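Plasmodesmata-located protein 5 (Arabidopsis thaliana, PDB 6GRE) modulates cell-to-cell trafficking in plants, restricting plasmodesmal permeability during salicylic acid-triggered immune responses through callose deposition and supporting systemic acquired resistance. Local coordinates at residues T37-T42 / A74-V79; S80-Q85 / G96-E101. All coordinates share one frame; numbering follows the deposited sequence.

Both contacts use helix 72-90 in the first of the two Gnk2-homologous (DUF26) modules of the extracellular part of the protein. Contact 1 sets the early turns of this helix against the end region of helix 23-38 and the turn after it, whereas contact 2 lays the next turns over strand 96-99. Their centres are about 12 Å apart, and they meet where Met100 SD packs 3.7 Å from Cys78 O. Cys75 and Cys78 also pin the helix to the sheet through the disulfides Cys75–Cys66 and Cys78–Cys103. At contact 1, the Thr42 side chain lies about 9 Å from a bound N-acetylglucosamine; the Cys75 side chain is about 12 Å from a sodium ion.

Contact 1 of 2, residues T37-T42 / A74-V79; sequences TSTAQT and ACSTCV. With SO4 (sulfate ion), chain L.
Thr39 turns a methyl and a hydroxyl toward helix 72-90, the methyl to Val79 and the hydroxyl to Ser76. Its CG2 meets Val79 CG2 tip to tip at 3.7 Å, a contact between two branched side chains that share Tyr64 of strand 60-66 as a neighbour. The sulfur of Cys75 lies next to this pair, with SG 3.8 Å from Thr39 CB. SG stands anti to the backbone N (chi1 -178°), and from there it also forms the disulfide with Cys66, so a single side chain both packs against Thr39 and ties the helix to strand 60-66.

The hydroxyl of Thr39 sits between its own backbone N and carbonyl carbon (chi1 64°), which brings OG1 to 2.7 Å from Ser76 OG. Each oxygen has a carbonyl partner on its own segment's side: Val36 O for Thr39 and Pro72 O for Ser76. Small hydroxyl residues suit this position because they allow close approach while bonding back to the preceding turn.

Farther along, Thr42 OG1 is hydrogen-bonded to Tyr44 O and lies 3.2 Å from O4 of a sulfate ion, probably from the crystallisation liquor, which Arg43 N also binds. With Thr39 and Val79 on strand 60-66 and Ser38 packed against strand 44-49, the two helices close together over this edge of the sheet.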
loop_
_atom_site.group_PDB
_atom_site.type_symbol
_atom_site.label_atom_id
_atom_site.label_comp_id
_atom_site.label_asym_id
_atom_site.label_seq_id
_atom_site.Cartn_x
_atom_site.Cartn_y
_atom_site.Cartn_z
ATOM N N THR A 37 -14.235 7.659 7.711
ATOM C CA THR A 37 -14.423 8.957 8.338
ATOM C C THR A 37 -13.163 9.825 8.264
ATOM O O THR A 37 -13.237 11.019 7.987
ATOM C CB THR A 37 -14.800 8.773 9.810
ATOM O OG1 THR A 37 -16.005 8.014 9.775
ATOM C CG2 THR A 37 -14.997 10.074 10.554
ATOM N N SER A 38 -12.016 9.215 8.574
ATOM C CA SER A 38 -10.739 9.895 8.717
ATOM C C SER A 38 -10.242 10.492 7.385
ATOM O O SER A 38 -9.480 11.453 7.396
ATOM C CB SER A 38 -9.729 8.937 9.308
ATOM O OG SER A 38 -8.485 9.571 9.557
ATOM N N THR A 39 -10.685 9.943 6.252
ATOM C CA THR A 39 -10.193 10.373 4.935
ATOM C C THR A 39 -10.554 11.840 4.659
ATOM O O THR A 39 -9.935 12.469 3.807
ATOM C CB THR A 39 -10.738 9.486 3.821
ATOM O OG1 THR A 39 -12.157 9.633 3.764
ATOM C CG2 THR A 39 -10.396 8.027 4.008
ATOM N N ALA A 40 -11.544 12.378 5.390
ATOM C CA ALA A 40 -11.914 13.781 5.269
ATOM C C ALA A 40 -10.759 14.683 5.725
ATOM O O ALA A 40 -10.625 15.802 5.236
ATOM C CB ALA A 40 -13.173 14.053 6.059
ATOM N N GLN A 41 -9.934 14.202 6.662
ATOM C CA GLN A 41 -8.890 15.013 7.307
ATOM C C GLN A 41 -7.483 14.701 6.776
ATOM O O GLN A 41 -6.629 15.582 6.737
ATOM C CB GLN A 41 -8.902 14.797 8.822
ATOM C CG GLN A 41 -10.216 15.187 9.489
ATOM C CD GLN A 41 -10.922 13.991 10.081
ATOM O OE1 GLN A 41 -10.446 13.380 11.039
ATOM N NE2 GLN A 41 -12.065 13.637 9.512
ATOM N N THR A 42 -7.202 13.449 6.406
ATOM C CA THR A 42 -5.816 13.045 6.190
ATOM C C THR A 42 -5.753 11.812 5.283
ATOM O O THR A 42 -6.678 11.004 5.221
ATOM C CB THR A 42 -5.124 12.757 7.525
ATOM O OG1 THR A 42 -3.747 12.465 7.274
ATOM C CG2 THR A 42 -5.756 11.613 8.292
ATOM N N ALA A 74 -11.424 11.773 -3.457
ATOM C CA ALA A 74 -10.861 10.603 -4.119
ATOM C C ALA A 74 -10.393 9.581 -3.073
ATOM O O ALA A 74 -10.539 8.388 -3.275
ATOM C CB ALA A 74 -9.715 11.026 -5.010
ATOM N N CYS A 75 -9.835 10.077 -1.969
ATOM C CA CYS A 75 -9.327 9.229 -0.884
ATOM C C CYS A 75 -10.517 8.519 -0.222
ATOM O O CYS A 75 -10.498 7.312 -0.025
ATOM C CB CYS A 75 -8.501 10.065 0.083
ATOM S SG CYS A 75 -7.747 9.149 1.448
ATOM N N SER A 76 -11.592 9.265 0.073
ATOM C CA SER A 76 -12.806 8.655 0.639
ATOM C C SER A 76 -13.349 7.557 -0.275
ATOM O O SER A 76 -13.660 6.472 0.198
ATOM C CB SER A 76 -13.870 9.692 0.898
ATOM O OG SER A 76 -13.309 10.783 1.596
ATOM N N THR A 77 -13.455 7.842 -1.584
ATOM C CA THR A 77 -14.009 6.889 -2.531
ATOM C C THR A 77 -13.198 5.589 -2.530
ATOM O O THR A 77 -13.745 4.480 -2.530
ATOM C CB THR A 77 -14.078 7.485 -3.939
ATOM O OG1 THR A 77 -14.933 8.633 -3.849
ATOM C CG2 THR A 77 -14.592 6.494 -4.961
ATOM N N CYS A 78 -11.872 5.738 -2.556
ATOM C CA CYS A 78 -10.985 4.583 -2.596
ATOM C C CYS A 78 -11.121 3.758 -1.311
ATOM O O CYS A 78 -11.275 2.552 -1.365
ATOM C CB CYS A 78 -9.541 5.021 -2.803
ATOM S SG CYS A 78 -8.432 3.634 -3.158
ATOM N N VAL A 79 -11.013 4.424 -0.173
ATOM C CA VAL A 79 -10.998 3.729 1.104
ATOM C C VAL A 79 -12.357 3.063 1.345
ATOM O O VAL A 79 -12.415 1.938 1.825
ATOM C CB VAL A 79 -10.583 4.672 2.242
ATOM C CG1 VAL A 79 -10.807 4.053 3.612
ATOM C CG2 VAL A 79 -9.132 5.082 2.076
HETATM S S SO4 L . -1.288 13.684 4.642
HETATM O O1 SO4 L . -0.693 13.782 3.277
HETATM O O2 SO4 L . -0.888 12.419 5.311
HETATM O O3 SO4 L . -0.829 14.839 5.453
HETATM O O4 SO4 L . -2.769 13.765 4.516
#

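Contact 2 of 2, residues S80-Q85 / G96-E101; sequences SSAVAQ and GFLQME
Gln85 NE2 has three bonding partners while it lies against the sulfur end of Met100. Its firm partner is Asn7 O in the N-terminal segment; two weak bonds return to the previous helical turn, to Ser81 OG at 3.0 Å and to Ser81 O at 3.5 Å. Together these bonds probably restrain the rotation of the amide, and a glutamine suits the place because its long chain can bridge helix and N-terminal segment.

Met100 approaches Gln85 from the opposite direction. Its chain bends at the last torsion (chi3 67°), turning CE toward Ser81 OG, 3.6 Å away, while SD rests 3.6 Å from Ala82 CB. The flexible thioether can thus fit around the helix surface, where the methyl of Ala82 leaves room for the sulfur to come close.

Leu98, two residues before Met100, also packs on Ala82. With CG anti to the backbone N (chi1 -171°), the side chain rises from the strand and presses CD2 between Ala82 and Gln85. CD2 is 3.7 Å from Gln85 CB and 3.1 Å from the backbone Ala82 O, a tight fit; the short methyl of Ala82 lets its CB lie 3.9 Å from the same CD2.

On the other face of the strand, Gln99 directs NE2 to Met100 O, in the carbonyl plane and nearly straight (2.9 Å, 176° at the hydrogen), which braces the backbone carrying Met100. Tyr8 and Ile105 extend the apolar layer around Leu98, and Val83 on the same helix reaches Leu32 and Val36 of helix 23-38. A five-stranded antiparallel sheet with two helices packed across one face is the core of the Gnk2-like (DUF26) fold, and this contact joins its second helix to strand 96-99.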
loop_
_atom_site.group_PDB
_atom_site.type_symbol
_atom_site.label_atom_id
_atom_site.label_comp_id
_atom_site.label_asym_id
_atom_site.label_seq_id
_atom_site.Cartn_x
_atom_site.Cartn_y
_atom_site.Cartn_z
ATOM N N SER A 80 -13.442 3.753 0.977
ATOM C CA SER A 80 -14.776 3.168 1.082
ATOM C C SER A 80 -14.859 1.867 0.283
ATOM O O SER A 80 -15.403 0.877 0.775
ATOM C CB SER A 80 -15.824 4.134 0.620
ATOM O OG SER A 80 -15.919 5.219 1.520
ATOM N N SER A 81 -14.327 1.891 -0.948
ATOM C CA SER A 81 -14.328 0.751 -1.825
ATOM C C SER A 81 -13.470 -0.371 -1.233
ATOM O O SER A 81 -13.825 -1.557 -1.301
ATOM C CB SER A 81 -13.868 1.121 -3.220
ATOM O OG SER A 81 -13.743 -0.049 -4.007
ATOM N N ALA A 82 -12.317 -0.005 -0.665
ATOM C CA ALA A 82 -11.448 -0.998 -0.070
ATOM C C ALA A 82 -12.194 -1.704 1.069
ATOM O O ALA A 82 -12.119 -2.907 1.186
ATOM C CB ALA A 82 -10.164 -0.361 0.414
ATOM N N VAL A 83 -12.846 -0.913 1.923
ATOM C CA VAL A 83 -13.569 -1.469 3.066
ATOM C C VAL A 83 -14.683 -2.403 2.560
ATOM O O VAL A 83 -14.900 -3.485 3.125
ATOM C CB VAL A 83 -14.123 -0.352 3.965
ATOM C CG1 VAL A 83 -15.154 -0.903 4.947
ATOM C CG2 VAL A 83 -13.011 0.380 4.704
ATOM N N ALA A 84 -15.357 -2.000 1.474
ATOM C CA ALA A 84 -16.494 -2.761 0.919
ATOM C C ALA A 84 -16.027 -4.092 0.315
ATOM O O ALA A 84 -16.836 -5.015 0.201
ATOM C CB ALA A 84 -17.228 -1.926 -0.102
ATOM N N GLN A 85 -14.748 -4.172 -0.090
ATOM C CA GLN A 85 -14.170 -5.318 -0.808
ATOM C C GLN A 85 -13.458 -6.282 0.147
ATOM O O GLN A 85 -13.420 -7.505 -0.107
ATOM C CB GLN A 85 -13.150 -4.860 -1.858
ATOM C CG GLN A 85 -13.759 -4.131 -3.046
ATOM C CD GLN A 85 -12.735 -3.858 -4.123
ATOM O OE1 GLN A 85 -12.380 -4.740 -4.894
ATOM N NE2 GLN A 85 -12.254 -2.628 -4.191
ATOM N N GLY A 96 -5.992 -8.550 7.655
ATOM C CA GLY A 96 -6.415 -8.282 6.312
ATOM C C GLY A 96 -5.646 -7.081 5.773
ATOM O O GLY A 96 -5.432 -6.097 6.484
ATOM N N PHE A 97 -5.239 -7.192 4.514
ATOM C CA PHE A 97 -4.454 -6.180 3.818
ATOM C C PHE A 97 -5.003 -6.098 2.394
ATOM O O PHE A 97 -4.854 -7.086 1.673
ATOM C CB PHE A 97 -2.970 -6.582 3.899
ATOM C CG PHE A 97 -1.954 -5.618 3.325
ATOM C CD1 PHE A 97 -2.310 -4.342 2.915
ATOM C CD2 PHE A 97 -0.614 -5.970 3.248
ATOM C CE1 PHE A 97 -1.384 -3.463 2.377
ATOM C CE2 PHE A 97 0.312 -5.086 2.706
ATOM C CZ PHE A 97 -0.066 -3.830 2.306
ATOM N N LEU A 98 -5.595 -4.968 2.025
ATOM C CA LEU A 98 -6.118 -4.790 0.694
ATOM C C LEU A 98 -5.436 -3.582 0.057
ATOM O O LEU A 98 -5.476 -2.487 0.603
ATOM C CB LEU A 98 -7.634 -4.610 0.761
ATOM C CG LEU A 98 -8.364 -4.629 -0.568
ATOM C CD1 LEU A 98 -8.343 -6.012 -1.182
ATOM C CD2 LEU A 98 -9.795 -4.182 -0.378
ATOM N N GLN A 99 -4.779 -3.828 -1.087
ATOM C CA GLN A 99 -4.104 -2.815 -1.841
ATOM C C GLN A 99 -4.893 -2.571 -3.119
ATOM O O GLN A 99 -5.156 -3.504 -3.858
ATOM C CB GLN A 99 -2.695 -3.251 -2.229
ATOM C CG GLN A 99 -1.928 -2.205 -3.020
ATOM C CD GLN A 99 -1.438 -1.067 -2.166
ATOM O OE1 GLN A 99 -0.671 -1.287 -1.243
ATOM N NE2 GLN A 99 -1.882 0.142 -2.469
ATOM N N MET A 100 -5.261 -1.319 -3.320
ATOM C CA MET A 100 -5.841 -0.798 -4.558
ATOM C C MET A 100 -4.823 0.137 -5.211
ATOM O O MET A 100 -3.806 0.468 -4.625
ATOM C CB MET A 100 -7.123 -0.030 -4.247
ATOM C CG MET A 100 -8.206 -0.982 -3.829
ATOM S SD MET A 100 -9.689 -0.196 -3.193
ATOM C CE MET A 100 -10.300 0.629 -4.659
ATOM N N GLU A 101 -5.109 0.564 -6.432
ATOM C CA GLU A 101 -4.226 1.458 -7.122
ATOM C C GLU A 101 -3.976 2.721 -6.281
ATOM O O GLU A 101 -2.828 3.145 -6.141
ATOM C CB GLU A 101 -4.826 1.805 -8.481
ATOM C CG GLU A 101 -3.902 2.606 -9.370
ATOM C CD GLU A 101 -2.722 1.881 -10.002
ATOM O OE1 GLU A 101 -2.554 0.650 -9.788
ATOM O OE2 GLU A 101 -1.981 2.554 -10.745
#